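Local structure of kelch-like protein 7 (Homo sapiens, 3II7) at residues 87-92 with 119-124; 105-110 with 141-146; 132-137 with 177-182; 136-141 with 166-171; 188-193 with 208-213. The protein acts as the substrate-specific adapter of a CUL3-RBX1 E3 ubiquitin ligase that directs proteins to degradation, this part being its six-bladed kelch propeller. All blocks are in the same frame, centred on the assembly; numbering follows the deposited sequence.

Contact 1: 87-92 with 119-124; sequences GPPTPR and LFECYD
The carboxylate of E121 reaches from a propeller strand into the bend of loop 87-92 and is gripped there by both backbone and side chain. OE1 takes the amide of T90 on its syn lone pair in a fairly straight bond, T90 N to E121 OE1 being 3.2 Å. The same residue binds the other oxygen, T90 OG1 standing 3.1 Å from E121 OE2, on the syn side but 30° out of the carboxylate plane. R92 adds a salt bridge, NH1 to E121 OE1 at 2.9 Å, although its bent N-H...O angle (125°) makes it weak as a hydrogen bond; the guanidinium and carboxylate planes stand 86° apart. P88 and P89 close in on OE1 with carbon atoms, P89 CD at 3.4 Å from E121 OE1.

A second shell holds the arginine. The guanidinium has its strongest partner in G108, whose O takes NE, while NH2 goes to T106 OG1, which ties the group to strand 103-107 of the next blade and to the glycine that follows it. Its NH1 makes a straighter bond to T90 O (2.9 Å), lying in the carbonyl plane and in the guanidinium plane at once. L119 lays CD2 over the centre of one guanidinium face, and this same methyl is pressed tightly against T90 CB, with L119 CD2 to T90 CB only 3.4 Å.

With three donors, one of them a charged guanidinium, converging on the two oxygens, the buried E121 is well compensated and would be expected to remain ionised, and the bonds to T90 and R92 fasten the loop to the strand.

Contact 2: 105-110 with 141-146; sequences YTSGGS and CSHGMV
S107 and H143 meet side chain to side chain in the buried middle of this contact, where S107 OG lies 2.8 Å from H143 NE2, near the ring plane, in a hydrogen bond whose donor may be either atom. Both groups are brought together by first torsions that set them between backbone N and carbonyl carbon (chi1 65° for S107, 54° for H143), pointing the hydroxyl across the gap and bringing the imidazole edge against it. M145 packs against the same hydroxyl: SD comes to 3.2 Å from S107 OG, and the chain then bends so that the methyl CE reaches Y105 O at 3.6 Å. Hydroxyl, imidazole and thioether thus fill the closely fitted half.

At the other end the C141 side chain lies along the backbone of G109 and S110, the CA atoms of G109 and C141 being 4.3 Å apart; the cysteine has two conformers, which leaves the exact place of its sulfur doubtful. S110, partly exposed, forms the looser side, and its OG turns to D93 O in a weak bond.

Strands 105-107 and 144-146 run nearly antiparallel (159°) with their axes 8.9 Å apart, too far for pairing, because they belong to facing sheets of successive blades. H143 and M145 rest on V154 of strand 151-155 in their own blade and on A96 of strand 96-100 opposite, while F120 of strand 120-124 flanks S107 and M145.

Contact 3: 132-137 with 177-182; sequences TKPSML and ATETWT. With EDO (1,2-ethanediol), chain T.
W181 packs against the chain at P134-L137, joining two successive blades of the kelch propeller: 177-182 carries the outermost strand of one, and 132-137 runs out of the outermost strand of the blade before it. The indole can be followed outward. Its CB lies 3.9 Å from L137 CG, the leucine side chain sliding past in the reverse direction. With CG anti to the carbonyl carbon (chi1 -71°), the ring swings into the bend of the loop, where CD1 comes 3.0 Å from S135 O, at a slant. One atom further, NE1 donates to the carbonyl of P134, W181 NE1 to P134 O being 2.8 Å; the acceptor sits in the indole plane, but the donor stands 48° out of the carbonyl plane. Over the pyrrole face lies M136 CA, 3.8 Å from the centroid of the five-membered ring and almost on its normal, a CH-pi contact. At the far end M136 CG covers CZ2 at 3.6 Å, offset toward the rim, and SD continues obliquely across the six-membered ring as a Met-aromatic contact. F120 meets the same indole edge-to-face from the neighbouring blade.

Outside this ring P134 leans its CG on E179 O. Beside it K133, its chain bent twice, closes a salt bridge in which NZ meets E179 OE2 at 2.8 Å from above the carboxylate plane.

Contact 4: 136-141 with 166-171; sequences MLTQRC and RVLNSC. With EDO (1,2-ethanediol), chain L; EDO (1,2-ethanediol), chain T.
One serine takes the terminal nitrogens of R140 with both of its oxygens. R140 NH1 bonds S170 O at 3.0 Å, approaching from well above the carbonyl plane (56° out of it), and the hydroxyl lies close enough to both nitrogens to accept weak bonds, the nearer from R140 NH2 to S170 OG at 3.1 Å. A sharp turn at chi3 (91°) sets the guanidinium across the serine and lets NE make a weak bond back to T138 O. The same group is held more strongly from outside: NH2 forms a salt bridge with E172 and NH1 bonds G156 O, so the serine adds to a grip whose charge is met by E172.

L168 supplies the apolar side. Its CD1 sits over one face of the guanidinium, 3.9 Å from R140 CB, and meets T138 CG2 tip to tip at 4.0 Å. A water bridges the other branch of the threonine, 2.9 Å from T138 OG1, to which it donates, and 2.9 Å from S170 OG; the two hydroxyls themselves stay 4.4 Å apart.

Two ethanediol molecules mark the outer ends of the contact, one accepting from V167 N and one donating to M136 O. The whole is a blade-to-blade junction of a kelch propeller, in which a loop arginine entering from one blade is received by the next beside its glycine pair.

Contact 5: 188-193 with 208-213; sequences IEARKN and GQNGLG. With EDO (1,2-ethanediol), chain L.
K192 and Q209 exchange two backbone hydrogen bonds, forming a single antiparallel bridge of the hydrogen-bonded kind. The K192 N to Q209 O and Q209 N to K192 O distances are both 2.9 Å. Side-chain amides extend the pairing on both flanks. N210 ND2 donates to A190 O at 3.0 Å, and Q209 NE2 gives a more bent bond (138°) to N193 OD1 at 2.9 Å, the two amides lying side by side with their planes 47° apart. The N210 amide also works within its own segment: OD1 accepts from L212 N in an Asx turn, laid over the type I turn from N210 to G213, so one side chain both fixes the turn and fastens it to the opposite loop.

Packing fills in around the bonds. K192 and Q209, both extended beyond CG, cross with CG atoms 3.7 Å apart, and further along K192 CE rests on the Q209 amide. A190 CB lies 4.2 Å from N210 CB, close to an ethanediol that accepts from G211 N. G208 runs with its CA only 3.3 Å from K192 O, leaving no room there for a side chain.

R191 turns the other way, to a salt bridge with E219 and a bond to G207 O. A loop leaving one blade and meeting the paired glycines G207 and G208 of the next is characteristic of the kelch repeat.

In the fold
All five contacts lie at blade-to-blade boundaries of the kelch propeller, and three repeat one theme: R92 in contact 1, R140 in contact 4 and R191 in contact 5 each pair with a strand glutamate (E121, E172, E219) and bond a glycine carbonyl (G108, G156, G207). Contacts 1 and 2 have centres about 11 Å apart and share a sheet. Centre to centre, contact 2 lies about 9 Å from contact 4, where G109 N meets R140 O, and about 14 Å from contact 3, whose M136 touches S107. Contacts 4 and 5, with centres about 12 Å apart, flank one ethanediol, probably from the crystallisation liquor, whose two oxygens accept from V167 N and G211 N. The centres of contacts 1 and 5 stand about 26 Å apart.

Contact 1: 87-92 with 119-124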
# COMPACT_ATOMS: atom_id res chain seq x y z
N GLY A 87 8.43 -15.83 -5.85
CA GLY A 87 7.63 -14.92 -5.06
C GLY A 87 7.18 -15.57 -3.81
O GLY A 87 7.79 -16.55 -3.37
N PRO A 88 6.07 -15.05 -3.22
CA PRO A 88 5.72 -15.64 -1.97
C PRO A 88 5.39 -17.11 -2.17
O PRO A 88 4.81 -17.47 -3.20
CB PRO A 88 4.50 -14.81 -1.50
CG PRO A 88 3.82 -14.41 -2.74
CD PRO A 88 4.96 -14.27 -3.79
N PRO A 89 5.77 -17.94 -1.20
CA PRO A 89 5.46 -19.36 -1.22
C PRO A 89 3.99 -19.64 -1.49
O PRO A 89 3.68 -20.63 -2.13
CB PRO A 89 5.87 -19.83 0.18
CG PRO A 89 6.95 -18.90 0.59
CD PRO A 89 6.65 -17.59 -0.06
N THR A 90 3.09 -18.77 -1.00
CA THR A 90 1.65 -18.92 -1.22
C THR A 90 1.18 -17.78 -2.12
O THR A 90 1.00 -16.66 -1.66
CB THR A 90 0.87 -18.90 0.08
OG1 THR A 90 1.31 -19.97 0.92
CG2 THR A 90 -0.62 -19.07 -0.20
N PRO A 91 0.99 -18.07 -3.41
CA PRO A 91 0.48 -17.02 -4.30
C PRO A 91 -0.92 -16.63 -3.88
O PRO A 91 -1.72 -17.49 -3.49
CB PRO A 91 0.47 -17.67 -5.68
CG PRO A 91 1.43 -18.82 -5.58
CD PRO A 91 1.33 -19.30 -4.16
N ARG A 92 -1.18 -15.33 -3.89
CA ARG A 92 -2.46 -14.80 -3.43
C ARG A 92 -2.65 -13.36 -3.91
O ARG A 92 -1.67 -12.64 -4.22
CB ARG A 92 -2.58 -14.87 -1.92
CG ARG A 92 -1.47 -14.24 -1.19
CD ARG A 92 -1.29 -14.96 0.11
NE ARG A 92 -0.60 -14.16 1.08
CZ ARG A 92 0.69 -14.16 1.31
NH1 ARG A 92 1.51 -14.90 0.60
NH2 ARG A 92 1.17 -13.39 2.29
N LEU A 119 -2.19 -15.38 6.73
CA LEU A 119 -0.83 -15.74 6.39
C LEU A 119 0.12 -14.57 6.39
O LEU A 119 -0.21 -13.47 5.94
CB LEU A 119 -0.82 -16.39 4.99
CG LEU A 119 0.48 -16.94 4.45
CD1 LEU A 119 1.08 -18.04 5.34
CD2 LEU A 119 0.19 -17.49 3.05
N PHE A 120 1.31 -14.82 6.92
CA PHE A 120 2.36 -13.80 7.03
C PHE A 120 3.67 -14.48 6.64
O PHE A 120 4.09 -15.40 7.31
CB PHE A 120 2.37 -13.30 8.50
CG PHE A 120 3.16 -12.04 8.74
CD1 PHE A 120 3.05 -10.95 7.92
CD2 PHE A 120 4.00 -11.93 9.88
CE1 PHE A 120 3.75 -9.79 8.20
CE2 PHE A 120 4.70 -10.76 10.13
CZ PHE A 120 4.56 -9.70 9.29
N GLU A 121 4.28 -14.04 5.54
CA GLU A 121 5.50 -14.66 4.98
C GLU A 121 6.51 -13.56 4.70
O GLU A 121 6.12 -12.51 4.19
CB GLU A 121 5.17 -15.41 3.65
CG GLU A 121 4.06 -16.47 3.75
CD GLU A 121 3.77 -17.25 2.45
OE1 GLU A 121 3.70 -16.65 1.35
OE2 GLU A 121 3.54 -18.47 2.55
N CYS A 122 7.79 -13.77 5.01
CA CYS A 122 8.76 -12.75 4.69
C CYS A 122 9.95 -13.27 3.92
O CYS A 122 10.31 -14.44 4.02
CB CYS A 122 9.16 -11.97 5.93
SG CYS A 122 10.53 -12.53 6.87
N TYR A 123 10.51 -12.37 3.12
CA TYR A 123 11.62 -12.64 2.24
C TYR A 123 12.83 -11.92 2.80
O TYR A 123 12.79 -10.69 2.98
CB TYR A 123 11.32 -12.12 0.84
CG TYR A 123 12.41 -12.35 -0.22
CD1 TYR A 123 12.68 -13.63 -0.71
CD2 TYR A 123 13.14 -11.28 -0.74
CE1 TYR A 123 13.65 -13.84 -1.68
CE2 TYR A 123 14.12 -11.48 -1.72
CZ TYR A 123 14.37 -12.76 -2.18
OH TYR A 123 15.32 -12.96 -3.15
N ASP A 124 13.89 -12.68 3.07
CA ASP A 124 15.13 -12.10 3.57
C ASP A 124 15.96 -11.69 2.36
O ASP A 124 16.41 -12.53 1.60
CB ASP A 124 15.89 -13.10 4.44
CG ASP A 124 17.11 -12.49 5.09
OD1 ASP A 124 17.91 -11.86 4.39
OD2 ASP A 124 17.27 -12.65 6.31

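Contact 2: 105-110 with 141-146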
# COMPACT_ATOMS: atom_id res chain seq x y z
N TYR A 105 7.99 -8.21 4.06
CA TYR A 105 6.86 -8.90 4.66
C TYR A 105 5.63 -8.83 3.76
O TYR A 105 5.38 -7.81 3.10
CB TYR A 105 6.52 -8.31 6.04
CG TYR A 105 7.62 -8.47 7.06
CD1 TYR A 105 7.61 -9.53 7.96
CD2 TYR A 105 8.66 -7.55 7.15
CE1 TYR A 105 8.61 -9.69 8.90
CE2 TYR A 105 9.68 -7.70 8.11
CZ TYR A 105 9.63 -8.78 8.97
OH TYR A 105 10.62 -8.94 9.92
N THR A 106 4.92 -9.95 3.72
CA THR A 106 3.66 -10.06 2.96
C THR A 106 2.60 -10.62 3.86
O THR A 106 2.85 -11.59 4.58
CB THR A 106 3.83 -10.93 1.68
OG1 THR A 106 4.14 -12.27 2.02
CG2 THR A 106 4.97 -10.36 0.79
N SER A 107 1.41 -10.02 3.84
CA SER A 107 0.31 -10.42 4.73
C SER A 107 -1.02 -10.52 4.06
O SER A 107 -1.37 -9.72 3.20
CB SER A 107 0.16 -9.43 5.91
OG SER A 107 -0.25 -8.15 5.42
N GLY A 108 -1.79 -11.50 4.51
CA GLY A 108 -3.16 -11.63 4.11
C GLY A 108 -3.33 -11.92 2.65
O GLY A 108 -2.47 -12.55 2.00
N GLY A 109 -4.47 -11.46 2.12
CA GLY A 109 -4.84 -11.74 0.73
C GLY A 109 -5.74 -12.95 0.63
O GLY A 109 -6.16 -13.49 1.63
N SER A 110 -6.06 -13.34 -0.61
CA SER A 110 -7.02 -14.39 -0.89
C SER A 110 -6.42 -15.31 -1.92
O SER A 110 -5.71 -14.86 -2.81
CB SER A 110 -8.34 -13.81 -1.46
OG SER A 110 -8.11 -12.97 -2.58
N CYS A 141 -8.03 -9.23 3.53
CA CYS A 141 -7.67 -8.85 2.15
C CYS A 141 -7.86 -7.34 2.00
O CYS A 141 -8.77 -6.79 2.62
CB CYS A 141 -8.61 -9.51 1.13
SG CYS A 141 -8.42 -11.25 0.91
N SER A 142 -7.09 -6.71 1.11
CA SER A 142 -7.31 -5.31 0.74
C SER A 142 -7.10 -4.38 1.90
O SER A 142 -7.63 -3.30 1.94
CB SER A 142 -8.72 -5.11 0.15
OG SER A 142 -8.93 -5.97 -0.96
N HIS A 143 -6.31 -4.85 2.85
CA HIS A 143 -5.88 -4.08 3.99
C HIS A 143 -4.64 -3.26 3.68
O HIS A 143 -3.94 -3.50 2.71
CB HIS A 143 -5.55 -5.03 5.17
CG HIS A 143 -4.55 -6.10 4.81
ND1 HIS A 143 -4.80 -7.04 3.83
CD2 HIS A 143 -3.31 -6.38 5.30
CE1 HIS A 143 -3.74 -7.83 3.71
NE2 HIS A 143 -2.85 -7.48 4.61
N GLY A 144 -4.37 -2.30 4.54
CA GLY A 144 -3.06 -1.60 4.52
C GLY A 144 -2.05 -2.22 5.45
O GLY A 144 -2.41 -2.80 6.51
N MET A 145 -0.77 -2.12 5.08
CA MET A 145 0.32 -2.53 5.95
C MET A 145 1.46 -1.57 5.81
O MET A 145 1.86 -1.24 4.66
CB MET A 145 0.81 -3.94 5.64
CG MET A 145 1.77 -4.51 6.72
SD MET A 145 2.07 -6.33 6.72
CE MET A 145 2.78 -6.42 5.08
N VAL A 146 1.97 -1.08 6.94
CA VAL A 146 3.05 -0.09 6.92
C VAL A 146 4.05 -0.35 8.02
O VAL A 146 3.70 -0.81 9.10
CB VAL A 146 2.47 1.36 7.02
CG1 VAL A 146 1.84 1.58 8.37
CG2 VAL A 146 3.54 2.41 6.74

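Contact 3: 132-137 with 177-182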
# COMPACT_ATOMS: atom_id res chain seq x y z
N THR A 132 8.01 -18.46 6.70
CA THR A 132 6.69 -18.26 7.27
C THR A 132 6.83 -17.72 8.68
O THR A 132 7.64 -18.22 9.46
CB THR A 132 5.88 -19.56 7.26
OG1 THR A 132 5.82 -20.05 5.92
CG2 THR A 132 4.46 -19.32 7.76
N LYS A 133 6.07 -16.68 8.99
CA LYS A 133 6.10 -16.03 10.29
C LYS A 133 4.75 -16.17 10.96
O LYS A 133 3.77 -16.59 10.31
CB LYS A 133 6.47 -14.54 10.17
CG LYS A 133 7.75 -14.23 9.42
CD LYS A 133 8.95 -15.06 9.81
CE LYS A 133 9.48 -14.75 11.16
NZ LYS A 133 10.97 -15.18 11.28
N PRO A 134 4.67 -15.81 12.27
CA PRO A 134 3.39 -15.92 12.95
C PRO A 134 2.26 -15.20 12.23
O PRO A 134 2.42 -14.08 11.74
CB PRO A 134 3.67 -15.30 14.33
CG PRO A 134 5.05 -15.70 14.58
CD PRO A 134 5.73 -15.49 13.24
N SER A 135 1.13 -15.86 12.17
CA SER A 135 -0.02 -15.35 11.44
C SER A 135 -0.68 -14.17 12.14
O SER A 135 -0.66 -14.07 13.39
CB SER A 135 -1.06 -16.45 11.31
OG SER A 135 -0.61 -17.44 10.39
N MET A 136 -1.31 -13.30 11.36
CA MET A 136 -2.14 -12.24 11.93
C MET A 136 -3.25 -12.80 12.80
O MET A 136 -3.69 -13.95 12.63
CB MET A 136 -2.78 -11.36 10.84
CG MET A 136 -1.80 -10.62 10.00
SD MET A 136 -2.54 -9.58 8.73
CE MET A 136 -3.38 -10.80 7.67
N LEU A 137 -3.71 -11.96 13.71
CA LEU A 137 -4.83 -12.30 14.61
C LEU A 137 -6.18 -12.39 13.85
O LEU A 137 -7.05 -13.20 14.22
CB LEU A 137 -4.92 -11.27 15.74
CG LEU A 137 -3.69 -11.24 16.69
CD1 LEU A 137 -3.72 -10.03 17.59
CD2 LEU A 137 -3.64 -12.50 17.54
N ALA A 177 11.02 -8.27 16.67
CA ALA A 177 11.87 -8.65 17.79
C ALA A 177 11.24 -9.74 18.63
O ALA A 177 11.92 -10.63 19.10
CB ALA A 177 12.19 -7.46 18.65
N THR A 178 9.91 -9.66 18.79
CA THR A 178 9.15 -10.60 19.66
C THR A 178 8.41 -11.66 18.86
O THR A 178 7.90 -12.61 19.43
CB THR A 178 8.10 -9.86 20.51
OG1 THR A 178 7.11 -9.32 19.65
CG2 THR A 178 8.73 -8.76 21.40
N GLU A 179 8.32 -11.44 17.54
CA GLU A 179 7.50 -12.26 16.63
C GLU A 179 6.08 -12.45 17.15
O GLU A 179 5.48 -13.53 17.04
CB GLU A 179 8.20 -13.60 16.30
CG GLU A 179 9.52 -13.38 15.56
CD GLU A 179 10.02 -14.59 14.76
OE1 GLU A 179 9.47 -15.70 14.92
OE2 GLU A 179 10.99 -14.40 13.98
N THR A 180 5.54 -11.35 17.67
CA THR A 180 4.19 -11.35 18.20
C THR A 180 3.31 -10.28 17.54
O THR A 180 3.76 -9.14 17.33
CB THR A 180 4.21 -11.04 19.69
OG1 THR A 180 5.16 -11.92 20.37
CG2 THR A 180 2.80 -11.18 20.30
N TRP A 181 2.06 -10.66 17.25
CA TRP A 181 0.99 -9.72 16.87
C TRP A 181 0.23 -9.26 18.10
O TRP A 181 -0.14 -10.09 18.99
CB TRP A 181 0.02 -10.37 15.86
CG TRP A 181 0.60 -10.58 14.47
CD1 TRP A 181 1.14 -11.72 13.97
CD2 TRP A 181 0.64 -9.63 13.40
NE1 TRP A 181 1.51 -11.55 12.67
CE2 TRP A 181 1.26 -10.27 12.30
CE3 TRP A 181 0.25 -8.26 13.27
CZ2 TRP A 181 1.47 -9.61 11.07
CZ3 TRP A 181 0.47 -7.61 12.06
CH2 TRP A 181 1.07 -8.30 10.96
N THR A 182 0.00 -7.95 18.18
CA THR A 182 -0.78 -7.33 19.26
C THR A 182 -1.96 -6.54 18.68
O THR A 182 -1.76 -5.70 17.76
CB THR A 182 0.09 -6.41 20.09
OG1 THR A 182 1.15 -7.20 20.67
CG2 THR A 182 -0.74 -5.73 21.22
C1 EDO T . -4.87 -18.34 13.50
O1 EDO T . -4.10 -19.48 13.08
C2 EDO T . -4.03 -17.07 13.40
O2 EDO T . -4.72 -15.97 14.02

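Contact 4: 136-141 with 166-171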
# COMPACT_ATOMS: atom_id res chain seq x y z
N MET A 136 -1.31 -13.30 11.36
CA MET A 136 -2.14 -12.24 11.93
C MET A 136 -3.25 -12.80 12.80
O MET A 136 -3.69 -13.95 12.63
CB MET A 136 -2.78 -11.36 10.84
CG MET A 136 -1.80 -10.62 10.00
SD MET A 136 -2.54 -9.58 8.73
CE MET A 136 -3.38 -10.80 7.67
N LEU A 137 -3.71 -11.96 13.71
CA LEU A 137 -4.83 -12.30 14.61
C LEU A 137 -6.18 -12.39 13.85
O LEU A 137 -7.05 -13.20 14.22
CB LEU A 137 -4.92 -11.27 15.74
CG LEU A 137 -3.69 -11.24 16.69
CD1 LEU A 137 -3.72 -10.03 17.59
CD2 LEU A 137 -3.64 -12.50 17.54
N THR A 138 -6.34 -11.57 12.81
CA THR A 138 -7.55 -11.55 11.97
C THR A 138 -7.14 -11.65 10.51
O THR A 138 -6.27 -10.90 10.05
CB THR A 138 -8.34 -10.25 12.16
OG1 THR A 138 -8.70 -10.09 13.56
CG2 THR A 138 -9.60 -10.23 11.27
N GLN A 139 -7.77 -12.57 9.81
CA GLN A 139 -7.56 -12.73 8.39
C GLN A 139 -8.07 -11.48 7.68
O GLN A 139 -9.05 -10.86 8.11
CB GLN A 139 -8.30 -13.98 7.89
CG GLN A 139 -9.81 -13.86 7.91
CD GLN A 139 -10.52 -15.20 8.03
OE1 GLN A 139 -10.62 -15.75 9.10
NE2 GLN A 139 -11.02 -15.71 6.91
N ARG A 140 -7.40 -11.12 6.59
CA ARG A 140 -7.79 -9.90 5.86
C ARG A 140 -7.24 -9.84 4.43
O ARG A 140 -6.20 -10.37 4.16
CB ARG A 140 -7.39 -8.64 6.63
CG ARG A 140 -6.02 -8.54 7.05
CD ARG A 140 -5.84 -7.35 8.03
NE ARG A 140 -6.01 -7.63 9.48
CZ ARG A 140 -6.58 -6.81 10.36
NH1 ARG A 140 -7.19 -5.70 9.98
NH2 ARG A 140 -6.64 -7.14 11.65
N CYS A 141 -8.03 -9.23 3.53
CA CYS A 141 -7.67 -8.85 2.15
C CYS A 141 -7.86 -7.34 2.00
O CYS A 141 -8.77 -6.79 2.62
CB CYS A 141 -8.61 -9.51 1.13
SG CYS A 141 -8.42 -11.25 0.91
N ARG A 166 -17.57 -8.70 5.58
CA ARG A 166 -17.54 -7.38 6.17
C ARG A 166 -16.17 -6.76 6.05
O ARG A 166 -15.15 -7.46 5.95
CB ARG A 166 -17.99 -7.40 7.64
CG ARG A 166 -17.06 -8.04 8.58
CD ARG A 166 -17.74 -8.27 9.94
NE ARG A 166 -16.88 -9.10 10.77
CZ ARG A 166 -15.96 -8.64 11.61
NH1 ARG A 166 -15.78 -7.33 11.79
NH2 ARG A 166 -15.22 -9.51 12.31
N VAL A 167 -16.19 -5.44 6.04
CA VAL A 167 -15.00 -4.62 6.06
C VAL A 167 -14.64 -4.33 7.51
O VAL A 167 -15.52 -4.08 8.37
CB VAL A 167 -15.21 -3.33 5.23
CG1 VAL A 167 -13.92 -2.47 5.19
CG2 VAL A 167 -15.65 -3.68 3.82
N LEU A 168 -13.34 -4.36 7.79
CA LEU A 168 -12.83 -4.34 9.16
C LEU A 168 -12.36 -2.95 9.62
O LEU A 168 -11.84 -2.20 8.81
CB LEU A 168 -11.65 -5.27 9.25
CG LEU A 168 -11.87 -6.72 8.87
CD1 LEU A 168 -10.50 -7.44 8.61
CD2 LEU A 168 -12.63 -7.42 9.98
N ASN A 169 -12.54 -2.64 10.92
CA ASN A 169 -11.84 -1.49 11.46
C ASN A 169 -10.62 -1.89 12.29
O ASN A 169 -9.81 -1.03 12.69
CB ASN A 169 -12.78 -0.55 12.20
CG ASN A 169 -13.37 -1.16 13.44
OD1 ASN A 169 -13.26 -2.37 13.67
ND2 ASN A 169 -14.01 -0.33 14.25
N SER A 170 -10.42 -3.19 12.48
CA SER A 170 -9.38 -3.63 13.38
C SER A 170 -7.97 -3.34 12.89
O SER A 170 -7.69 -3.27 11.67
CB SER A 170 -9.55 -5.09 13.68
OG SER A 170 -9.28 -5.85 12.56
N CYS A 171 -7.10 -3.13 13.87
CA CYS A 171 -5.69 -2.80 13.66
C CYS A 171 -4.86 -3.70 14.55
O CYS A 171 -5.23 -3.94 15.69
CB CYS A 171 -5.48 -1.32 14.04
SG CYS A 171 -3.76 -0.73 14.00
C1 EDO L . -19.11 -3.56 7.23
O1 EDO L . -18.75 -4.11 5.94
C2 EDO L . -18.43 -2.22 7.49
O2 EDO L . -18.81 -1.24 6.51
C1 EDO T . -4.87 -18.34 13.50
O1 EDO T . -4.10 -19.48 13.08
C2 EDO T . -4.03 -17.07 13.40
O2 EDO T . -4.72 -15.97 14.02
O HOH W 1 -10.68 -8.02 13.79

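Contact 5: 188-193 with 208-213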
# COMPACT_ATOMS: atom_id res chain seq x y z
N ILE A 188 -11.63 4.36 13.61
CA ILE A 188 -12.98 4.93 13.74
C ILE A 188 -13.89 4.40 12.62
O ILE A 188 -15.06 4.06 12.86
CB ILE A 188 -12.93 6.45 13.73
CG1 ILE A 188 -12.13 6.91 14.96
CG2 ILE A 188 -14.33 7.05 13.67
CD1 ILE A 188 -11.71 8.38 14.90
N GLU A 189 -13.33 4.31 11.40
CA GLU A 189 -14.05 3.84 10.23
C GLU A 189 -13.56 2.46 9.85
O GLU A 189 -12.35 2.21 9.85
CB GLU A 189 -13.79 4.78 9.06
CG GLU A 189 -14.45 6.11 9.16
CD GLU A 189 -15.96 6.10 8.79
OE1 GLU A 189 -16.50 5.06 8.41
OE2 GLU A 189 -16.57 7.17 8.87
N ALA A 190 -14.47 1.55 9.46
CA ALA A 190 -14.06 0.35 8.75
C ALA A 190 -13.56 0.81 7.37
O ALA A 190 -14.17 1.69 6.77
CB ALA A 190 -15.21 -0.63 8.63
N ARG A 191 -12.46 0.24 6.88
CA ARG A 191 -11.86 0.66 5.59
C ARG A 191 -11.18 -0.50 4.93
O ARG A 191 -10.50 -1.28 5.61
CB ARG A 191 -10.75 1.74 5.75
CG ARG A 191 -11.11 2.95 6.55
CD ARG A 191 -9.92 3.86 6.70
NE ARG A 191 -10.29 4.96 7.60
CZ ARG A 191 -10.82 6.11 7.21
NH1 ARG A 191 -11.01 6.41 5.93
NH2 ARG A 191 -11.16 7.00 8.11
N LYS A 192 -11.35 -0.58 3.61
CA LYS A 192 -10.47 -1.36 2.75
C LYS A 192 -10.10 -0.47 1.57
O LYS A 192 -10.76 0.49 1.26
CB LYS A 192 -11.12 -2.64 2.25
CG LYS A 192 -12.32 -2.47 1.28
CD LYS A 192 -12.83 -3.83 0.83
CE LYS A 192 -13.94 -3.73 -0.17
NZ LYS A 192 -14.21 -5.05 -0.86
N ASN A 193 -9.02 -0.84 0.88
CA ASN A 193 -8.50 -0.07 -0.24
C ASN A 193 -8.15 1.38 0.09
O ASN A 193 -8.09 2.23 -0.81
CB ASN A 193 -9.47 -0.11 -1.45
CG ASN A 193 -9.74 -1.51 -1.96
OD1 ASN A 193 -10.89 -1.94 -2.03
ND2 ASN A 193 -8.67 -2.24 -2.27
N GLY A 208 -10.57 5.14 1.15
CA GLY A 208 -10.94 3.76 0.90
C GLY A 208 -12.45 3.63 0.81
O GLY A 208 -13.13 4.54 0.35
N GLN A 209 -12.94 2.47 1.21
CA GLN A 209 -14.37 2.15 1.15
C GLN A 209 -14.75 1.14 2.21
O GLN A 209 -13.92 0.45 2.77
CB GLN A 209 -14.74 1.58 -0.22
CG GLN A 209 -14.07 0.29 -0.54
CD GLN A 209 -14.46 -0.27 -1.88
OE1 GLN A 209 -15.65 -0.30 -2.26
NE2 GLN A 209 -13.45 -0.70 -2.64
N ASN A 210 -16.04 1.06 2.48
CA ASN A 210 -16.54 -0.03 3.32
C ASN A 210 -17.85 -0.55 2.81
O ASN A 210 -18.19 -0.31 1.66
CB ASN A 210 -16.57 0.38 4.79
CG ASN A 210 -17.42 1.56 5.06
OD1 ASN A 210 -18.46 1.78 4.43
ND2 ASN A 210 -16.99 2.37 6.04
N GLY A 211 -18.57 -1.31 3.63
CA GLY A 211 -19.79 -1.93 3.19
C GLY A 211 -20.88 -0.95 2.80
O GLY A 211 -21.81 -1.30 2.09
N LEU A 212 -20.76 0.29 3.27
CA LEU A 212 -21.76 1.29 3.03
C LEU A 212 -21.36 2.31 1.93
O LEU A 212 -22.11 3.20 1.61
CB LEU A 212 -22.12 1.97 4.36
CG LEU A 212 -23.09 1.06 5.20
CD1 LEU A 212 -22.81 -0.42 5.07
CD2 LEU A 212 -23.14 1.41 6.66
N GLY A 213 -20.20 2.12 1.33
CA GLY A 213 -19.77 2.96 0.23
C GLY A 213 -18.36 3.49 0.38
O GLY A 213 -17.59 3.02 1.22
C1 EDO L . -19.11 -3.56 7.23
O1 EDO L . -18.75 -4.11 5.94
C2 EDO L . -18.43 -2.22 7.49
O2 EDO L . -18.81 -1.24 6.51
O HOH W 2 -18.53 4.12 7.50